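Local coordinates for protein exocyst complex component EXO70 (Saccharomyces cerevisiae, PDB 2B1E) that serves as a subunit of the exocyst, the complex that tethers secretory vesicles to sites of exocytosis, and helps that complex assemble, at residues Ala400-Gly414 with Lys450-Asp462. Sequence-based numbering, arbitrary orientation.
Sequences ANPNSSKNKHKQRIG and KRYISYMVSDWRD
Y455 reaches from helix 440-473 to N401, P402 and K410. Its OH accepts a hydrogen bond from the backbone N of N401 (2.9 Å, 153° at the hydrogen). E384 of helix 364-391 also bonds this hydroxyl. The ring of P402 crosses the tyrosine at about a right angle, with CG 3.5 Å from CE1 of Y455. The carbonyl O of K410 sits at the ring edge, in its plane. G414 closes the tight part: its CA is 3.6 Å from CB of Y455, and a modelled CB would clash there. A leucine in place of the tyrosine would probably leave the backbone N-H of N401 without this acceptor and open a gap beside P402. CE of K410 packs 3.3 Å from OG of S458. The bent lysine chain turns NZ back to O of S404 and O of N407, both at 2.6 Å. On the outer flank, CB of A400 lies over the centre of the R451 guanidinium, 3.7 Å above its plane.

The far side is looser and joined by water. One water links NZ of K410 to OD1 of D459; a second bonds NZ only weakly. Another joins NE2 of Q411 to NE1 of W460, and NE2 also bonds OG1 of T504. The axes of 410-414 and 450-462 approach to 7.1 Å at 157°, a close antiparallel helix pair with G414 at the contact, within the helical-bundle rod of the Exo70 family.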
loop_
_atom_site.group_PDB
_atom_site.type_symbol
_atom_site.label_atom_id
_atom_site.label_comp_id
_atom_site.label_asym_id
_atom_site.label_seq_id
_atom_site.Cartn_x
_atom_site.Cartn_y
_atom_site.Cartn_z
ATOM N N ALA A 400 16.529 -25.647 -10.032
ATOM C CA ALA A 400 15.712 -26.339 -9.049
ATOM C C ALA A 400 15.740 -27.842 -9.241
ATOM O O ALA A 400 14.721 -28.512 -9.093
ATOM C CB ALA A 400 14.277 -25.834 -9.115
ATOM N N ASN A 401 16.900 -28.379 -9.581
ATOM C CA ASN A 401 17.013 -29.814 -9.766
ATOM C C ASN A 401 18.329 -30.329 -9.209
ATOM O O ASN A 401 19.339 -30.349 -9.901
ATOM C CB ASN A 401 16.887 -30.176 -11.248
ATOM C CG ASN A 401 17.011 -31.668 -11.491
ATOM O OD1 ASN A 401 16.950 -32.465 -10.550
ATOM N ND2 ASN A 401 17.173 -32.057 -12.756
ATOM N N PRO A 402 18.331 -30.743 -7.931
ATOM C CA PRO A 402 19.500 -31.274 -7.224
ATOM C C PRO A 402 20.050 -32.570 -7.826
ATOM O O PRO A 402 21.164 -32.976 -7.509
ATOM C CB PRO A 402 18.974 -31.502 -5.806
ATOM C CG PRO A 402 17.911 -30.468 -5.667
ATOM C CD PRO A 402 17.212 -30.520 -6.999
ATOM N N ASN A 403 19.266 -33.212 -8.689
ATOM C CA ASN A 403 19.668 -34.474 -9.304
ATOM C C ASN A 403 20.107 -34.376 -10.757
ATOM O O ASN A 403 20.289 -35.396 -11.420
ATOM C CB ASN A 403 18.524 -35.485 -9.207
ATOM C CG ASN A 403 18.019 -35.650 -7.794
ATOM O OD1 ASN A 403 18.773 -36.009 -6.893
ATOM N ND2 ASN A 403 16.734 -35.380 -7.590
ATOM N N SER A 404 20.272 -33.159 -11.257
ATOM C CA SER A 404 20.697 -32.964 -12.638
ATOM C C SER A 404 22.113 -33.500 -12.881
ATOM O O SER A 404 23.080 -32.994 -12.303
ATOM C CB SER A 404 20.652 -31.479 -12.986
ATOM O OG SER A 404 21.177 -31.266 -14.274
ATOM N N SER A 405 22.238 -34.515 -13.736
ATOM C CA SER A 405 23.555 -35.074 -14.037
ATOM C C SER A 405 24.263 -34.107 -14.979
ATOM O O SER A 405 25.487 -33.987 -14.953
ATOM C CB SER A 405 23.433 -36.452 -14.700
ATOM O OG SER A 405 22.857 -36.351 -15.991
ATOM N N LYS A 406 23.472 -33.422 -15.804
ATOM C CA LYS A 406 23.974 -32.427 -16.755
ATOM C C LYS A 406 24.624 -31.260 -16.023
ATOM O O LYS A 406 25.509 -30.601 -16.548
ATOM C CB LYS A 406 22.824 -31.883 -17.605
ATOM C CG LYS A 406 22.579 -32.627 -18.901
ATOM C CD LYS A 406 23.575 -32.192 -19.963
ATOM C CE LYS A 406 23.153 -32.658 -21.352
ATOM N NZ LYS A 406 24.035 -32.059 -22.396
ATOM N N ASN A 407 24.161 -30.985 -14.813
ATOM C CA ASN A 407 24.745 -29.896 -14.045
ATOM C C ASN A 407 25.991 -30.429 -13.346
ATOM O O ASN A 407 25.888 -31.124 -12.332
ATOM C CB ASN A 407 23.746 -29.385 -13.014
ATOM C CG ASN A 407 24.220 -28.122 -12.333
ATOM O OD1 ASN A 407 25.391 -27.750 -12.439
ATOM N ND2 ASN A 407 23.316 -27.459 -11.622
ATOM N N LYS A 408 27.167 -30.101 -13.879
ATOM C CA LYS A 408 28.418 -30.586 -13.299
ATOM C C LYS A 408 28.957 -29.690 -12.182
ATOM O O LYS A 408 29.992 -29.990 -11.598
ATOM C CB LYS A 408 29.506 -30.707 -14.379
ATOM C CG LYS A 408 29.082 -31.404 -15.683
ATOM C CD LYS A 408 28.698 -32.856 -15.475
ATOM C CE LYS A 408 28.247 -33.501 -16.803
ATOM N NZ LYS A 408 27.651 -34.846 -16.582
ATOM N N HIS A 409 28.257 -28.603 -11.878
ATOM C CA HIS A 409 28.727 -27.661 -10.863
ATOM C C HIS A 409 27.770 -27.469 -9.689
ATOM O O HIS A 409 27.714 -26.386 -9.109
ATOM C CB HIS A 409 28.965 -26.308 -11.539
ATOM C CG HIS A 409 29.817 -26.400 -12.765
ATOM N ND1 HIS A 409 31.192 -26.376 -12.714
ATOM C CD2 HIS A 409 29.491 -26.588 -14.068
ATOM C CE1 HIS A 409 31.680 -26.553 -13.931
ATOM N NE2 HIS A 409 30.669 -26.683 -14.770
ATOM N N LYS A 410 27.037 -28.511 -9.326
ATOM C CA LYS A 410 26.064 -28.375 -8.250
ATOM C C LYS A 410 26.651 -27.988 -6.901
ATOM O O LYS A 410 26.038 -27.225 -6.154
ATOM C CB LYS A 410 25.225 -29.655 -8.144
ATOM C CG LYS A 410 24.411 -29.909 -9.414
ATOM C CD LYS A 410 23.383 -31.022 -9.268
ATOM C CE LYS A 410 24.042 -32.387 -9.260
ATOM N NZ LYS A 410 24.892 -32.562 -10.458
ATOM N N GLN A 411 27.842 -28.484 -6.592
ATOM C CA GLN A 411 28.450 -28.157 -5.309
ATOM C C GLN A 411 28.692 -26.657 -5.178
ATOM O O GLN A 411 28.288 -26.049 -4.188
ATOM C CB GLN A 411 29.768 -28.925 -5.118
ATOM C CG GLN A 411 30.455 -28.615 -3.779
ATOM C CD GLN A 411 31.610 -29.556 -3.492
ATOM O OE1 GLN A 411 32.518 -29.713 -4.309
ATOM N NE2 GLN A 411 31.580 -30.187 -2.329
ATOM N N ARG A 412 29.334 -26.063 -6.185
ATOM C CA ARG A 412 29.624 -24.627 -6.176
ATOM C C ARG A 412 28.372 -23.760 -6.285
ATOM O O ARG A 412 28.251 -22.750 -5.586
ATOM C CB ARG A 412 30.584 -24.258 -7.317
ATOM C CG ARG A 412 30.849 -22.757 -7.379
ATOM C CD ARG A 412 31.778 -22.309 -8.502
ATOM N NE ARG A 412 31.929 -20.853 -8.448
ATOM C CZ ARG A 412 32.672 -20.129 -9.279
ATOM N NH1 ARG A 412 33.355 -20.712 -10.257
ATOM N NH2 ARG A 412 32.732 -18.813 -9.128
ATOM N N ILE A 413 27.457 -24.133 -7.181
ATOM C CA ILE A 413 26.225 -23.379 -7.345
ATOM C C ILE A 413 25.424 -23.473 -6.045
ATOM O O ILE A 413 24.852 -22.479 -5.581
ATOM C CB ILE A 413 25.394 -23.919 -8.537
ATOM C CG1 ILE A 413 26.123 -23.611 -9.850
ATOM C CG2 ILE A 413 23.993 -23.302 -8.518
ATOM C CD1 ILE A 413 25.604 -24.407 -11.079
ATOM N N GLY A 414 25.406 -24.657 -5.441
ATOM C CA GLY A 414 24.687 -24.812 -4.185
ATOM C C GLY A 414 25.236 -23.875 -3.119
ATOM O O GLY A 414 24.484 -23.223 -2.388
ATOM N N LYS A 450 17.027 -26.221 1.821
ATOM C CA LYS A 450 17.296 -27.645 1.707
ATOM C C LYS A 450 17.616 -28.028 0.268
ATOM O O LYS A 450 18.422 -28.927 0.027
ATOM C CB LYS A 450 16.103 -28.453 2.234
ATOM C CG LYS A 450 15.960 -28.330 3.745
ATOM C CD LYS A 450 14.683 -28.966 4.270
ATOM C CE LYS A 450 14.532 -28.667 5.757
ATOM N NZ LYS A 450 13.234 -29.140 6.291
ATOM N N ARG A 451 16.988 -27.348 -0.686
ATOM C CA ARG A 451 17.237 -27.631 -2.101
ATOM C C ARG A 451 18.712 -27.422 -2.408
ATOM O O ARG A 451 19.352 -28.284 -3.010
ATOM C CB ARG A 451 16.403 -26.707 -3.000
ATOM C CG ARG A 451 16.673 -26.871 -4.499
ATOM C CD ARG A 451 16.190 -25.650 -5.295
ATOM N NE ARG A 451 14.739 -25.472 -5.218
ATOM C CZ ARG A 451 14.092 -24.413 -5.696
ATOM N NH1 ARG A 451 14.768 -23.432 -6.282
ATOM N NH2 ARG A 451 12.766 -24.342 -5.605
ATOM N N TYR A 452 19.257 -26.284 -1.975
ATOM C CA TYR A 452 20.654 -25.980 -2.243
ATOM C C TYR A 452 21.622 -26.698 -1.312
ATOM O O TYR A 452 22.802 -26.857 -1.636
ATOM C CB TYR A 452 20.849 -24.452 -2.273
ATOM C CG TYR A 452 20.075 -23.867 -3.436
ATOM C CD1 TYR A 452 20.459 -24.141 -4.751
ATOM C CD2 TYR A 452 18.875 -23.183 -3.236
ATOM C CE1 TYR A 452 19.664 -23.770 -5.832
ATOM C CE2 TYR A 452 18.072 -22.801 -4.317
ATOM C CZ TYR A 452 18.470 -23.102 -5.611
ATOM O OH TYR A 452 17.662 -22.768 -6.686
ATOM N N ILE A 453 21.131 -27.150 -0.160
ATOM C CA ILE A 453 21.971 -27.940 0.731
ATOM C C ILE A 453 22.113 -29.230 -0.072
ATOM O O ILE A 453 23.194 -29.801 -0.189
ATOM C CB ILE A 453 21.259 -28.264 2.066
ATOM C CG1 ILE A 453 21.267 -27.033 2.979
ATOM C CG2 ILE A 453 21.927 -29.466 2.737
ATOM C CD1 ILE A 453 20.205 -27.080 4.098
ATOM N N SER A 454 20.996 -29.667 -0.651
ATOM C CA SER A 454 20.982 -30.881 -1.457
ATOM C C SER A 454 21.946 -30.757 -2.651
ATOM O O SER A 454 22.614 -31.726 -3.013
ATOM C CB SER A 454 19.553 -31.181 -1.931
ATOM O OG SER A 454 19.435 -32.550 -2.282
ATOM N N TYR A 455 22.018 -29.577 -3.263
ATOM C CA TYR A 455 22.960 -29.367 -4.371
ATOM C C TYR A 455 24.385 -29.676 -3.880
ATOM O O TYR A 455 25.156 -30.337 -4.569
ATOM C CB TYR A 455 22.923 -27.912 -4.868
ATOM C CG TYR A 455 21.965 -27.639 -6.015
ATOM C CD1 TYR A 455 20.627 -28.000 -5.927
ATOM C CD2 TYR A 455 22.393 -26.976 -7.168
ATOM C CE1 TYR A 455 19.736 -27.717 -6.940
ATOM C CE2 TYR A 455 21.494 -26.680 -8.203
ATOM C CZ TYR A 455 20.168 -27.060 -8.076
ATOM O OH TYR A 455 19.258 -26.809 -9.084
ATOM N N MET A 456 24.725 -29.200 -2.684
ATOM C CA MET A 456 26.066 -29.419 -2.126
ATOM C C MET A 456 26.349 -30.863 -1.716
ATOM O O MET A 456 27.496 -31.296 -1.719
ATOM C CB MET A 456 26.314 -28.503 -0.906
ATOM C CG MET A 456 26.441 -27.009 -1.233
ATOM S SD MET A 456 27.105 -25.994 0.136
ATOM C CE MET A 456 25.923 -26.335 1.382
ATOM N N VAL A 457 25.310 -31.602 -1.353
ATOM C CA VAL A 457 25.469 -32.997 -0.940
ATOM C C VAL A 457 25.424 -33.961 -2.131
ATOM O O VAL A 457 25.917 -35.091 -2.043
ATOM C CB VAL A 457 24.351 -33.386 0.079
ATOM C CG1 VAL A 457 24.410 -34.867 0.411
ATOM C CG2 VAL A 457 24.510 -32.574 1.355
ATOM N N SER A 458 24.864 -33.499 -3.250
ATOM C CA SER A 458 24.700 -34.334 -4.436
ATOM C C SER A 458 25.923 -35.072 -4.957
ATOM O O SER A 458 25.833 -36.250 -5.298
ATOM C CB SER A 458 24.096 -33.527 -5.584
ATOM O OG SER A 458 23.816 -34.395 -6.676
ATOM N N ASP A 459 27.057 -34.383 -5.038
ATOM C CA ASP A 459 28.279 -35.007 -5.530
ATOM C C ASP A 459 28.712 -36.143 -4.608
ATOM O O ASP A 459 29.295 -37.134 -5.052
ATOM C CB ASP A 459 29.391 -33.958 -5.669
ATOM C CG ASP A 459 29.154 -32.991 -6.843
ATOM O OD1 ASP A 459 28.021 -32.936 -7.379
ATOM O OD2 ASP A 459 30.103 -32.267 -7.226
ATOM N N TRP A 460 28.431 -36.002 -3.317
ATOM C CA TRP A 460 28.785 -37.045 -2.374
ATOM C C TRP A 460 27.871 -38.259 -2.599
ATOM O O TRP A 460 28.293 -39.400 -2.401
ATOM C CB TRP A 460 28.650 -36.552 -0.924
ATOM C CG TRP A 460 29.641 -35.508 -0.539
ATOM C CD1 TRP A 460 29.468 -34.149 -0.596
ATOM C CD2 TRP A 460 30.968 -35.723 -0.044
ATOM N NE1 TRP A 460 30.601 -33.507 -0.165
ATOM C CE2 TRP A 460 31.541 -34.448 0.180
ATOM C CE3 TRP A 460 31.731 -36.868 0.236
ATOM C CZ2 TRP A 460 32.843 -34.286 0.669
ATOM C CZ3 TRP A 460 33.026 -36.707 0.724
ATOM C CH2 TRP A 460 33.569 -35.425 0.935
ATOM N N ARG A 461 26.628 -38.012 -3.014
ATOM C CA ARG A 461 25.701 -39.115 -3.274
ATOM C C ARG A 461 26.219 -39.930 -4.460
ATOM O O ARG A 461 26.126 -41.166 -4.461
ATOM C CB ARG A 461 24.285 -38.594 -3.567
ATOM C CG ARG A 461 23.593 -37.945 -2.370
ATOM C CD ARG A 461 22.108 -37.665 -2.650
ATOM N NE ARG A 461 21.883 -36.474 -3.468
ATOM C CZ ARG A 461 21.530 -35.286 -2.982
ATOM N NH1 ARG A 461 21.358 -35.120 -1.677
ATOM N NH2 ARG A 461 21.338 -34.263 -3.799
ATOM N N ASP A 462 26.770 -39.247 -5.465
ATOM C CA ASP A 462 27.321 -39.941 -6.640
ATOM C C ASP A 462 28.468 -40.860 -6.215
ATOM O O ASP A 462 28.578 -42.000 -6.667
ATOM C CB ASP A 462 27.836 -38.931 -7.667
ATOM C CG ASP A 462 26.721 -38.095 -8.276
ATOM O OD1 ASP A 462 25.538 -38.362 -7.970
ATOM O OD2 ASP A 462 27.026 -37.179 -9.063
HETATM O O HOH W 1 21.235 -35.547 -6.103
HETATM O O HOH W 2 29.800 -29.900 -8.455
HETATM O O HOH W 3 27.687 -31.439 -9.765
HETATM O O HOH W 4 26.153 -34.694 -8.547
HETATM O O HOH W 5 29.733 -30.566 -0.189
HETATM O O HOH W 6 32.669 -31.838 -6.644
#